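PDB 4US5: luciferase-like monooxygenase from Streptomyces bottropensis, which probably acts as a flavin-dependent monooxygenase of the bacterial luciferase family, incorporating oxygen from molecular oxygen into an organic substrate. Local coordinates for residues L171-S176 / H192-Q197; Q197-A202 / D303-E308; R249-D254 / P271-L276; F281-Y286 / R295-K300. All coordinates share one frame; numbering follows the deposited sequence.

Contact 1 of 4, residues L171-S176 / H192-Q197; sequences LGASVS and HFITPQ
Ala173 and Thr195 bring the two backbones closest, their CA atoms 5.6 Å apart, where the end of strand 167-172 turns into helix 175-184 beside the loop that follows strand 188-191. Residues 192-194 coil as in a helix without forming its repeating hydrogen bonds, and Thr195 then leaves the helical run. The one hydrogen bond between the segments runs from Thr195 OG1 to Ala173 O at 2.8 Å. It meets the carbonyl at a C=O...donor angle of 133°, with the hydroxyl tilted 23° from the carbonyl plane. Because Thr195 OG1 lies beside its own backbone N (chi1 -51°), CG2 falls on the far side from that nitrogen, and it too skirts the same carbonyl oxygen. Ala173 CB points at the loop and touches two of its groups, Thr195 OG1 at 3.5 Å and Ile194 CG2 at 3.8 Å. The joint is small and lies toward the surface, linking the C-terminal ends of two neighbouring strands of the parallel TIM-type barrel. Gly172 is still paired by backbone bonds to Ala189 and Ala191 of strand 188-191, while Val175 on helix 175-184 packs against Glu201 and Thr205 of helix 199-209.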
loop_
_atom_site.group_PDB
_atom_site.type_symbol
_atom_site.label_atom_id
_atom_site.label_comp_id
_atom_site.label_asym_id
_atom_site.label_seq_id
_atom_site.Cartn_x
_atom_site.Cartn_y
_atom_site.Cartn_z
ATOM N N LEU B 171 4.083 15.991 -10.842
ATOM C CA LEU B 171 4.694 15.495 -12.062
ATOM C C LEU B 171 3.873 15.986 -13.208
ATOM O O LEU B 171 2.637 15.884 -13.190
ATOM C CB LEU B 171 4.715 13.962 -12.096
ATOM C CG LEU B 171 5.820 13.301 -11.272
ATOM C CD1 LEU B 171 5.585 13.468 -9.754
ATOM C CD2 LEU B 171 5.901 11.845 -11.641
ATOM N N GLY B 172 4.544 16.491 -14.229
ATOM C CA GLY B 172 3.817 16.927 -15.449
ATOM C C GLY B 172 4.557 16.658 -16.732
ATOM O O GLY B 172 5.778 16.344 -16.738
ATOM N N ALA B 173 3.841 16.822 -17.840
ATOM C CA ALA B 173 4.402 16.676 -19.162
ATOM C C ALA B 173 3.742 17.693 -20.105
ATOM O O ALA B 173 3.451 17.379 -21.255
ATOM C CB ALA B 173 4.157 15.285 -19.655
ATOM N N SER B 174 3.549 18.893 -19.583
ATOM C CA SER B 174 2.846 19.973 -20.281
ATOM C C SER B 174 3.227 21.307 -19.677
ATOM O O SER B 174 3.575 21.401 -18.504
ATOM C CB SER B 174 1.333 19.781 -20.193
ATOM O OG SER B 174 0.831 20.004 -18.882
ATOM N N VAL B 175 3.126 22.363 -20.485
ATOM C CA VAL B 175 3.346 23.719 -19.977
ATOM C C VAL B 175 2.296 24.085 -18.937
ATOM O O VAL B 175 2.603 24.713 -17.922
ATOM C CB VAL B 175 3.359 24.764 -21.122
ATOM C CG1 VAL B 175 3.536 26.184 -20.565
ATOM C CG2 VAL B 175 4.479 24.461 -22.079
ATOM N N SER B 176 1.072 23.627 -19.148
ATOM C CA SER B 176 -0.001 23.878 -18.206
ATOM C C SER B 176 0.307 23.332 -16.797
ATOM O O SER B 176 0.055 23.990 -15.784
ATOM C CB SER B 176 -1.289 23.277 -18.814
ATOM O OG SER B 176 -1.922 22.300 -18.033
ATOM N N HIS B 192 10.434 14.934 -19.694
ATOM C CA HIS B 192 11.012 15.255 -20.978
ATOM C C HIS B 192 10.789 14.127 -21.985
ATOM O O HIS B 192 10.518 14.382 -23.181
ATOM C CB HIS B 192 12.485 15.537 -20.825
ATOM C CG HIS B 192 13.210 15.551 -22.114
ATOM N ND1 HIS B 192 13.127 16.598 -23.005
ATOM C CD2 HIS B 192 13.894 14.570 -22.747
ATOM C CE1 HIS B 192 13.805 16.291 -24.096
ATOM N NE2 HIS B 192 14.332 15.089 -23.936
ATOM N N PHE B 193 10.861 12.891 -21.502
ATOM C CA PHE B 193 10.771 11.745 -22.374
ATOM C C PHE B 193 9.363 11.555 -22.909
ATOM O O PHE B 193 9.155 10.800 -23.852
ATOM C CB PHE B 193 11.246 10.466 -21.654
ATOM C CG PHE B 193 10.361 10.025 -20.512
ATOM C CD1 PHE B 193 10.476 10.600 -19.262
ATOM C CD2 PHE B 193 9.455 8.987 -20.672
ATOM C CE1 PHE B 193 9.690 10.186 -18.214
ATOM C CE2 PHE B 193 8.659 8.576 -19.629
ATOM C CZ PHE B 193 8.787 9.162 -18.387
ATOM N N ILE B 194 8.396 12.208 -22.282
ATOM C CA ILE B 194 6.990 12.145 -22.727
ATOM C C ILE B 194 6.673 13.295 -23.692
ATOM O O ILE B 194 6.093 13.073 -24.761
ATOM C CB ILE B 194 6.022 12.212 -21.541
ATOM C CG1 ILE B 194 6.263 10.997 -20.631
ATOM C CG2 ILE B 194 4.547 12.289 -22.024
ATOM C CD1 ILE B 194 5.259 10.818 -19.514
ATOM N N THR B 195 7.068 14.510 -23.331
ATOM C CA THR B 195 6.770 15.700 -24.122
ATOM C C THR B 195 8.032 16.544 -24.375
ATOM O O THR B 195 8.188 17.641 -23.831
ATOM C CB THR B 195 5.666 16.502 -23.414
ATOM O OG1 THR B 195 4.583 15.624 -23.110
ATOM C CG2 THR B 195 5.122 17.647 -24.289
ATOM N N PRO B 196 8.946 16.026 -25.193
ATOM C CA PRO B 196 10.219 16.687 -25.410
ATOM C C PRO B 196 10.075 17.977 -26.236
ATOM O O PRO B 196 10.970 18.806 -26.202
ATOM C CB PRO B 196 11.034 15.654 -26.186
ATOM C CG PRO B 196 10.013 14.778 -26.824
ATOM C CD PRO B 196 8.870 14.731 -25.863
ATOM N N GLN B 197 8.945 18.159 -26.908
ATOM C CA GLN B 197 8.737 19.412 -27.665
ATOM C C GLN B 197 8.617 20.653 -26.765
ATOM O O GLN B 197 8.894 21.743 -27.216
ATOM C CB GLN B 197 7.519 19.293 -28.602
ATOM C CG GLN B 197 6.191 19.113 -27.891
ATOM C CD GLN B 197 5.769 17.651 -27.780
ATOM O OE1 GLN B 197 6.598 16.738 -27.500
ATOM N NE2 GLN B 197 4.480 17.412 -27.994
#

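Contact 2 of 4, residues Q197-A202 / D303-E308; sequences QFTREA and DATGAE
Arg200 lays its guanidinium obliquely against Ala304 CB, where helix 199-209 begins beside the end of helix 291-305; both belong to the outer helical layer of the TIM-type barrel. The methyl is shared almost evenly by the two terminal nitrogens, with Arg200 NH2 at 3.7 Å and Arg200 NH1 at 3.8 Å from Ala304 CB. The chain reaches there by running extended through chi2 and then bending at chi3 (-73°), which turns the guanidinium back to the neighbouring helix. Next to this, two threonines meet through their methyls: Thr199 CG2 lies 4.1 Å from Thr305 CG2, and the side chains approach at a slant. The interface between the segments is therefore made by van der Waals contact alone.

The polar ends are taken up by partners outside the two segments. Arg200 NH2 forms a salt bridge with Glu282, and Trp283 packs on Thr199, Arg200 and Ala304 together, so the indole touches residues of both helix ends. Thr199 OG1 bonds to His192 ND1, which leaves CG2 for the apolar contact. Gly306, with phi 72°, takes the chain out of helix 291-305 toward strand 309-313. Thr305 OG1 bonds to Met301 O in the preceding turn, and only a weak bond, 3.4 Å with an N-H...acceptor angle of 139°, reaches it from Ala307 N.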
loop_
_atom_site.group_PDB
_atom_site.type_symbol
_atom_site.label_atom_id
_atom_site.label_comp_id
_atom_site.label_asym_id
_atom_site.label_seq_id
_atom_site.Cartn_x
_atom_site.Cartn_y
_atom_site.Cartn_z
ATOM N N GLN B 197 8.945 18.159 -26.908
ATOM C CA GLN B 197 8.737 19.412 -27.665
ATOM C C GLN B 197 8.617 20.653 -26.765
ATOM O O GLN B 197 8.894 21.743 -27.216
ATOM C CB GLN B 197 7.519 19.293 -28.602
ATOM C CG GLN B 197 6.191 19.113 -27.891
ATOM C CD GLN B 197 5.769 17.651 -27.780
ATOM O OE1 GLN B 197 6.598 16.738 -27.500
ATOM N NE2 GLN B 197 4.480 17.412 -27.994
ATOM N N PHE B 198 8.245 20.494 -25.496
ATOM C CA PHE B 198 8.013 21.636 -24.616
ATOM C C PHE B 198 8.880 21.703 -23.362
ATOM O O PHE B 198 8.629 22.503 -22.477
ATOM C CB PHE B 198 6.533 21.664 -24.216
ATOM C CG PHE B 198 5.588 21.838 -25.394
ATOM C CD1 PHE B 198 5.692 22.945 -26.212
ATOM C CD2 PHE B 198 4.558 20.946 -25.619
ATOM C CE1 PHE B 198 4.827 23.129 -27.280
ATOM C CE2 PHE B 198 3.674 21.126 -26.683
ATOM C CZ PHE B 198 3.818 22.223 -27.516
ATOM N N THR B 199 9.909 20.867 -23.289
ATOM C CA THR B 199 10.728 20.807 -22.090
ATOM C C THR B 199 11.296 22.161 -21.685
ATOM O O THR B 199 11.142 22.600 -20.548
ATOM C CB THR B 199 11.889 19.810 -22.289
ATOM O OG1 THR B 199 11.345 18.534 -22.674
ATOM C CG2 THR B 199 12.697 19.659 -20.997
ATOM N N ARG B 200 11.976 22.827 -22.612
ATOM C CA ARG B 200 12.573 24.113 -22.299
ATOM C C ARG B 200 11.531 25.130 -21.845
ATOM O O ARG B 200 11.698 25.784 -20.800
ATOM C CB ARG B 200 13.376 24.631 -23.500
ATOM C CG ARG B 200 14.010 25.995 -23.247
ATOM C CD ARG B 200 14.772 26.443 -24.459
ATOM N NE ARG B 200 16.035 25.717 -24.664
ATOM C CZ ARG B 200 17.175 25.984 -24.046
ATOM N NH1 ARG B 200 17.246 26.912 -23.114
ATOM N NH2 ARG B 200 18.258 25.316 -24.350
ATOM N N GLU B 201 10.446 25.244 -22.573
ATOM C CA GLU B 201 9.395 26.210 -22.224
ATOM C C GLU B 201 8.772 25.906 -20.874
ATOM O O GLU B 201 8.543 26.817 -20.058
ATOM C CB GLU B 201 8.297 26.275 -23.307
ATOM C CG GLU B 201 7.179 27.255 -22.992
ATOM C CD GLU B 201 6.041 27.279 -24.006
ATOM O OE1 GLU B 201 6.132 26.630 -25.066
ATOM O OE2 GLU B 201 5.045 27.970 -23.736
ATOM N N ALA B 202 8.464 24.632 -20.637
ATOM C CA ALA B 202 7.843 24.218 -19.389
ATOM C C ALA B 202 8.709 24.533 -18.186
ATOM O O ALA B 202 8.220 25.092 -17.218
ATOM C CB ALA B 202 7.486 22.730 -19.425
ATOM N N ASP B 303 21.434 22.222 -17.155
ATOM C CA ASP B 303 21.824 23.632 -17.103
ATOM C C ASP B 303 20.717 24.488 -17.676
ATOM O O ASP B 303 20.347 25.510 -17.098
ATOM C CB ASP B 303 23.109 23.882 -17.905
ATOM C CG ASP B 303 24.336 23.355 -17.229
ATOM O OD1 ASP B 303 24.300 23.054 -16.032
ATOM O OD2 ASP B 303 25.372 23.209 -17.907
ATOM N N ALA B 304 20.184 24.068 -18.829
ATOM C CA ALA B 304 19.171 24.848 -19.515
ATOM C C ALA B 304 17.856 24.953 -18.755
ATOM O O ALA B 304 17.182 25.975 -18.817
ATOM C CB ALA B 304 18.932 24.298 -20.907
ATOM N N THR B 305 17.481 23.867 -18.057
ATOM C CA THR B 305 16.200 23.798 -17.409
ATOM C C THR B 305 16.234 24.192 -15.941
ATOM O O THR B 305 15.188 24.326 -15.331
ATOM C CB THR B 305 15.631 22.371 -17.514
ATOM O OG1 THR B 305 16.577 21.442 -16.954
ATOM C CG2 THR B 305 15.360 22.017 -18.996
ATOM N N GLY B 306 17.429 24.338 -15.376
ATOM C CA GLY B 306 17.589 24.589 -13.954
ATOM C C GLY B 306 17.287 23.368 -13.108
ATOM O O GLY B 306 17.051 23.494 -11.923
ATOM N N ALA B 307 17.348 22.183 -13.706
ATOM C CA ALA B 307 17.039 20.951 -12.980
ATOM C C ALA B 307 18.116 20.684 -11.911
ATOM O O ALA B 307 19.294 20.765 -12.195
ATOM C CB ALA B 307 16.944 19.786 -13.934
ATOM N N GLU B 308 17.667 20.401 -10.696
ATOM C CA GLU B 308 18.523 20.031 -9.583
ATOM C C GLU B 308 18.885 18.528 -9.614
ATOM O O GLU B 308 19.949 18.109 -9.130
ATOM C CB GLU B 308 17.778 20.325 -8.273
ATOM C CG GLU B 308 17.355 21.781 -8.097
ATOM C CD GLU B 308 16.524 22.003 -6.842
ATOM O OE1 GLU B 308 16.145 21.012 -6.182
ATOM O OE2 GLU B 308 16.253 23.173 -6.511
#

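Contact 3 of 4, residues R249-D254 / P271-L276; sequences RMSQGD and PGPDPL
Ser251 and Gln252 face the prolines of 271-276 from a helix end whose carbonyl oxygen, Arg249 O, is gripped twice: by Asp254 N at 2.9 Å and by Gln252 N at 3.0 Å. The two N-H groups come from opposite faces of the carbonyl plane. Gly253 N bonds to Met250 O (selenomethionine in the crystal) at 3.1 Å. With Gly253 at positive phi (75°), the pair Asp254 N to Arg249 O and Gly253 N to Met250 O defines a Schellman motif that closes helix 233-251.

This terminus presents its last side chains to the loop that follows helix 261-268, on the periphery of the TIM-type barrel; the centre of the contact lies about 24 Å from the centre of the chain. Ser251 CB meets Pro275 CG at 4.0 Å, while its hydroxyl oxygen OG lies 3.7 Å from Pro273 CB. That oxygen sits between the backbone N and the carbonyl carbon (chi1 72°), a position from which it also bonds to Arg248 O, one turn back. Gln252 stretches out beyond CG and crosses the Pro273 ring at about a right angle, with CD 4.0 Å from Pro273 CG.

Further bonds tie the loop to the same helix: Pro273 O accepts from Arg248 NE, and Asp274 OD2 forms a salt bridge with Arg244. Away from the prolines, Arg249 NE and Asp254 OD2 make a long ion pair of 4.0 Å, the oxygen well out of the guanidinium plane.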
loop_
_atom_site.group_PDB
_atom_site.type_symbol
_atom_site.label_atom_id
_atom_site.label_comp_id
_atom_site.label_asym_id
_atom_site.label_seq_id
_atom_site.Cartn_x
_atom_site.Cartn_y
_atom_site.Cartn_z
ATOM N N ARG B 249 6.564 -1.241 -32.808
ATOM C CA ARG B 249 5.481 -2.172 -32.598
ATOM C C ARG B 249 4.233 -1.471 -32.111
ATOM O O ARG B 249 3.156 -1.711 -32.607
ATOM C CB ARG B 249 5.898 -3.247 -31.588
ATOM C CG ARG B 249 6.837 -4.286 -32.145
ATOM C CD ARG B 249 7.165 -5.271 -31.041
ATOM N NE ARG B 249 7.973 -6.384 -31.468
ATOM C CZ ARG B 249 8.350 -7.364 -30.655
ATOM N NH1 ARG B 249 8.063 -7.302 -29.341
ATOM N NH2 ARG B 249 9.064 -8.358 -31.115
HETATM N N MSE B 250 4.396 -0.556 -31.165
HETATM C CA MSE B 250 3.240 0.178 -30.649
HETATM C C MSE B 250 2.606 1.018 -31.743
HETATM O O MSE B 250 1.382 1.153 -31.785
HETATM C CB MSE B 250 3.618 1.061 -29.465
HETATM C CG MSE B 250 4.071 0.254 -28.236
HETATM SE SE MSE B 250 2.590 -0.721 -27.371
HETATM C CE MSE B 250 1.685 0.781 -26.435
ATOM N N SER B 251 3.409 1.570 -32.646
ATOM C CA SER B 251 2.858 2.394 -33.729
ATOM C C SER B 251 1.994 1.560 -34.671
ATOM O O SER B 251 1.165 2.100 -35.386
ATOM C CB SER B 251 3.967 3.117 -34.526
ATOM O OG SER B 251 4.716 2.246 -35.354
ATOM N N GLN B 252 2.199 0.236 -34.660
ATOM C CA GLN B 252 1.441 -0.691 -35.522
ATOM C C GLN B 252 0.317 -1.420 -34.757
ATOM O O GLN B 252 -0.328 -2.319 -35.307
ATOM C CB GLN B 252 2.401 -1.715 -36.114
ATOM C CG GLN B 252 3.482 -1.109 -36.989
ATOM C CD GLN B 252 4.531 -2.100 -37.368
ATOM O OE1 GLN B 252 5.320 -2.556 -36.531
ATOM N NE2 GLN B 252 4.535 -2.477 -38.630
ATOM N N GLY B 253 0.088 -1.027 -33.507
ATOM C CA GLY B 253 -0.909 -1.660 -32.637
ATOM C C GLY B 253 -0.500 -3.028 -32.094
ATOM O O GLY B 253 -1.344 -3.796 -31.655
ATOM N N ASP B 254 0.801 -3.294 -32.110
ATOM C CA ASP B 254 1.374 -4.553 -31.680
ATOM C C ASP B 254 1.843 -4.326 -30.244
ATOM O O ASP B 254 2.933 -3.776 -30.015
ATOM C CB ASP B 254 2.507 -4.911 -32.615
ATOM C CG ASP B 254 3.235 -6.178 -32.240
ATOM O OD1 ASP B 254 2.821 -6.875 -31.303
ATOM O OD2 ASP B 254 4.255 -6.459 -32.900
ATOM N N PRO B 271 13.524 -2.689 -42.968
ATOM C CA PRO B 271 12.626 -1.582 -43.269
ATOM C C PRO B 271 11.378 -1.602 -42.387
ATOM O O PRO B 271 10.907 -2.681 -41.998
ATOM C CB PRO B 271 12.237 -1.821 -44.737
ATOM C CG PRO B 271 13.340 -2.660 -45.306
ATOM C CD PRO B 271 13.859 -3.491 -44.169
ATOM N N GLY B 272 10.850 -0.426 -42.066
ATOM C CA GLY B 272 9.668 -0.337 -41.224
ATOM C C GLY B 272 9.591 0.973 -40.456
ATOM O O GLY B 272 10.507 1.774 -40.503
ATOM N N PRO B 273 8.477 1.198 -39.761
ATOM C CA PRO B 273 8.358 2.386 -38.945
ATOM C C PRO B 273 9.526 2.515 -37.964
ATOM O O PRO B 273 9.983 1.517 -37.376
ATOM C CB PRO B 273 7.035 2.184 -38.196
ATOM C CG PRO B 273 6.287 1.134 -38.970
ATOM C CD PRO B 273 7.333 0.272 -39.578
ATOM N N ASP B 274 10.040 3.733 -37.838
ATOM C CA ASP B 274 10.976 4.077 -36.769
ATOM C C ASP B 274 10.546 5.452 -36.239
ATOM O O ASP B 274 11.153 6.475 -36.585
ATOM C CB ASP B 274 12.403 4.076 -37.307
ATOM C CG ASP B 274 13.450 4.107 -36.207
ATOM O OD1 ASP B 274 13.120 4.511 -35.068
ATOM O OD2 ASP B 274 14.589 3.715 -36.487
ATOM N N PRO B 275 9.448 5.484 -35.466
ATOM C CA PRO B 275 8.927 6.726 -34.918
ATOM C C PRO B 275 9.997 7.556 -34.208
ATOM O O PRO B 275 9.984 8.776 -34.329
ATOM C CB PRO B 275 7.874 6.270 -33.902
ATOM C CG PRO B 275 7.504 4.905 -34.307
ATOM C CD PRO B 275 8.692 4.310 -34.984
ATOM N N LEU B 276 10.930 6.911 -33.520
ATOM C CA LEU B 276 11.943 7.663 -32.776
ATOM C C LEU B 276 12.947 8.364 -33.723
ATOM O O LEU B 276 13.464 9.439 -33.410
ATOM C CB LEU B 276 12.684 6.763 -31.806
ATOM C CG LEU B 276 11.802 6.089 -30.764
ATOM C CD1 LEU B 276 12.636 5.170 -29.899
ATOM C CD2 LEU B 276 11.068 7.134 -29.930
#

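Contact 4 of 4, residues F281-Y286 / R295-K300; sequences FEWPRY and RDQLTK
Gln297 meets Trp283 and Pro284 with its amide, and van der Waals contact carries the whole interface. Its nitrogen NE2 lies 3.6 Å from Trp283 CD1, reaching the indole obliquely, with the ring and amide planes 67° apart. On the oxygen side, Gln297 OE1 is 3.6 Å from Pro284 CD, and the amide carbon CD is 3.8 Å from that same proline atom. Proline and glutamine approach from opposite directions, the amide oxygen and carbon lying against the CD and CG side of the proline ring. The glutamine starts out with CG anti to the backbone N and then kinks at chi2 (67°), which swings the amide round toward the loop.

Within residues 295-300, polar and charged bonds run along the helix. Thr299 OG1 returns to Arg295 O at 2.8 Å, lying above the carbonyl plane, while Thr299 N reaches that oxygen from the opposite face. Arg295 grips Asp296 side-on: NE at 3.1 Å and NH2 at 3.0 Å both donate to the single atom Asp296 OD1, which lies 3° out of the guanidinium plane.

In the TIM-type barrel, residues 281-286 lead into strand 286-289, and helix 291-305 follows that strand; the contact thus lays the helix against the chain that enters the strand before it. Trp283 also packs on Met301 and Thr305 farther along the helix, while Leu298 turns to Val225 and Val227 of strand 221-229.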
loop_
_atom_site.group_PDB
_atom_site.type_symbol
_atom_site.label_atom_id
_atom_site.label_comp_id
_atom_site.label_asym_id
_atom_site.label_seq_id
_atom_site.Cartn_x
_atom_site.Cartn_y
_atom_site.Cartn_z
ATOM N N PHE B 281 13.536 17.038 -31.938
ATOM C CA PHE B 281 13.327 18.035 -30.914
ATOM C C PHE B 281 14.676 18.683 -30.629
ATOM O O PHE B 281 15.708 18.237 -31.105
ATOM C CB PHE B 281 12.767 17.382 -29.639
ATOM C CG PHE B 281 11.579 16.491 -29.891
ATOM C CD1 PHE B 281 10.334 17.039 -30.169
ATOM C CD2 PHE B 281 11.729 15.102 -29.938
ATOM C CE1 PHE B 281 9.244 16.237 -30.437
ATOM C CE2 PHE B 281 10.630 14.294 -30.179
ATOM C CZ PHE B 281 9.383 14.860 -30.416
ATOM N N GLU B 282 14.669 19.695 -29.788
ATOM C CA GLU B 282 15.917 20.302 -29.373
ATOM C C GLU B 282 16.852 19.232 -28.768
ATOM O O GLU B 282 18.036 19.150 -29.101
ATOM C CB GLU B 282 15.659 21.415 -28.375
ATOM C CG GLU B 282 16.965 22.011 -27.868
ATOM C CD GLU B 282 16.795 23.178 -26.939
ATOM O OE1 GLU B 282 15.668 23.426 -26.443
ATOM O OE2 GLU B 282 17.826 23.801 -26.669
ATOM N N TRP B 283 16.312 18.434 -27.852
ATOM C CA TRP B 283 17.056 17.389 -27.196
ATOM C C TRP B 283 16.457 16.042 -27.565
ATOM O O TRP B 283 15.245 15.937 -27.745
ATOM C CB TRP B 283 17.035 17.579 -25.678
ATOM C CG TRP B 283 17.645 18.858 -25.231
ATOM C CD1 TRP B 283 18.886 19.319 -25.533
ATOM C CD2 TRP B 283 17.053 19.825 -24.371
ATOM N NE1 TRP B 283 19.113 20.511 -24.934
ATOM C CE2 TRP B 283 18.003 20.849 -24.195
ATOM C CE3 TRP B 283 15.826 19.930 -23.713
ATOM C CZ2 TRP B 283 17.757 21.969 -23.395
ATOM C CZ3 TRP B 283 15.609 21.029 -22.894
ATOM C CH2 TRP B 283 16.567 22.033 -22.760
ATOM N N PRO B 284 17.291 14.985 -27.604
ATOM C CA PRO B 284 16.708 13.686 -27.975
ATOM C C PRO B 284 15.633 13.269 -26.962
ATOM O O PRO B 284 15.813 13.479 -25.761
ATOM C CB PRO B 284 17.911 12.729 -27.946
ATOM C CG PRO B 284 18.998 13.440 -27.224
ATOM C CD PRO B 284 18.718 14.904 -27.278
ATOM N N ARG B 285 14.577 12.628 -27.427
ATOM C CA ARG B 285 13.539 12.168 -26.523
ATOM C C ARG B 285 14.120 11.208 -25.461
ATOM O O ARG B 285 13.819 11.313 -24.258
ATOM C CB ARG B 285 12.433 11.452 -27.274
ATOM C CG ARG B 285 11.288 11.026 -26.349
ATOM C CD ARG B 285 10.343 10.072 -27.005
ATOM N NE ARG B 285 9.515 10.748 -28.010
ATOM C CZ ARG B 285 8.409 11.423 -27.735
ATOM N NH1 ARG B 285 7.990 11.560 -26.503
ATOM N NH2 ARG B 285 7.742 11.997 -28.711
ATOM N N TYR B 286 14.920 10.269 -25.938
ATOM C CA TYR B 286 15.593 9.295 -25.102
ATOM C C TYR B 286 17.097 9.489 -25.279
ATOM O O TYR B 286 17.602 9.599 -26.407
ATOM C CB TYR B 286 15.215 7.875 -25.536
ATOM C CG TYR B 286 13.733 7.589 -25.540
ATOM C CD1 TYR B 286 12.879 8.144 -24.604
ATOM C CD2 TYR B 286 13.186 6.721 -26.481
ATOM C CE1 TYR B 286 11.534 7.839 -24.599
ATOM C CE2 TYR B 286 11.831 6.411 -26.478
ATOM C CZ TYR B 286 11.016 6.980 -25.558
ATOM O OH TYR B 286 9.688 6.696 -25.534
ATOM N N ARG B 295 26.518 11.913 -20.154
ATOM C CA ARG B 295 26.807 12.919 -19.120
ATOM C C ARG B 295 26.752 14.319 -19.733
ATOM O O ARG B 295 26.080 15.227 -19.221
ATOM C CB ARG B 295 28.186 12.663 -18.495
ATOM C CG ARG B 295 28.613 13.717 -17.482
ATOM C CD ARG B 295 30.137 13.721 -17.290
ATOM N NE ARG B 295 30.814 14.103 -18.523
ATOM C CZ ARG B 295 32.078 13.836 -18.834
ATOM N NH1 ARG B 295 32.862 13.154 -18.008
ATOM N NH2 ARG B 295 32.569 14.253 -19.996
ATOM N N ASP B 296 27.414 14.467 -20.875
ATOM C CA ASP B 296 27.483 15.795 -21.520
ATOM C C ASP B 296 26.105 16.252 -21.981
ATOM O O ASP B 296 25.719 17.411 -21.773
ATOM C CB ASP B 296 28.461 15.759 -22.697
ATOM C CG ASP B 296 29.911 15.615 -22.262
ATOM O OD1 ASP B 296 30.220 15.752 -21.052
ATOM O OD2 ASP B 296 30.752 15.341 -23.131
ATOM N N GLN B 297 25.353 15.357 -22.615
ATOM C CA GLN B 297 24.022 15.694 -23.100
ATOM C C GLN B 297 23.107 16.078 -21.939
ATOM O O GLN B 297 22.373 17.076 -21.988
ATOM C CB GLN B 297 23.432 14.515 -23.880
ATOM C CG GLN B 297 22.033 14.731 -24.411
ATOM C CD GLN B 297 21.973 15.803 -25.517
ATOM O OE1 GLN B 297 22.238 15.517 -26.675
ATOM N NE2 GLN B 297 21.634 17.037 -25.143
ATOM N N LEU B 298 23.132 15.269 -20.885
ATOM C CA LEU B 298 22.227 15.479 -19.773
ATOM C C LEU B 298 22.572 16.729 -18.987
ATOM O O LEU B 298 21.696 17.442 -18.536
ATOM C CB LEU B 298 22.225 14.250 -18.833
ATOM C CG LEU B 298 21.575 12.998 -19.398
ATOM C CD1 LEU B 298 21.913 11.788 -18.515
ATOM C CD2 LEU B 298 20.069 13.169 -19.500
ATOM N N THR B 299 23.862 17.023 -18.883
ATOM C CA THR B 299 24.315 18.227 -18.198
ATOM C C THR B 299 23.829 19.502 -18.935
ATOM O O THR B 299 23.380 20.457 -18.301
ATOM C CB THR B 299 25.846 18.225 -18.025
ATOM O OG1 THR B 299 26.208 17.144 -17.161
ATOM C CG2 THR B 299 26.314 19.529 -17.381
ATOM N N LYS B 300 23.907 19.499 -20.263
ATOM C CA LYS B 300 23.365 20.610 -21.066
ATOM C C LYS B 300 21.898 20.813 -20.736
ATOM O O LYS B 300 21.425 21.957 -20.556
ATOM C CB LYS B 300 23.515 20.323 -22.553
ATOM C CG LYS B 300 24.935 20.409 -23.101
ATOM C CD LYS B 300 24.934 20.383 -24.637
ATOM C CE LYS B 300 26.316 20.597 -25.252
ATOM N NZ LYS B 300 26.351 20.343 -26.728
#

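In the fold
Contacts 1, 2 and 4 form one continuous patch, with centres 10 to 14 Å apart. Contact 1 joins contact 2 through His192 ND1 and Thr199 OG1, 2.7 Å apart, and joins contact 4 through His192 NE2 and Pro284 O at 2.8 Å, so one imidazole probably bonds to both. Contacts 2 and 4 share helix 291-305 and are linked by the salt bridge from Arg200 NH2 to Glu282 OE2, 2.8 Å. Contact 3 stands apart, its centre 22 to 28 Å from the others, yet Leu276 CD2 touches Tyr286 CE2 of contact 4 at 3.6 Å. The Ile194 side chain in contact 1 lies about 11 Å from a bound sodium ion.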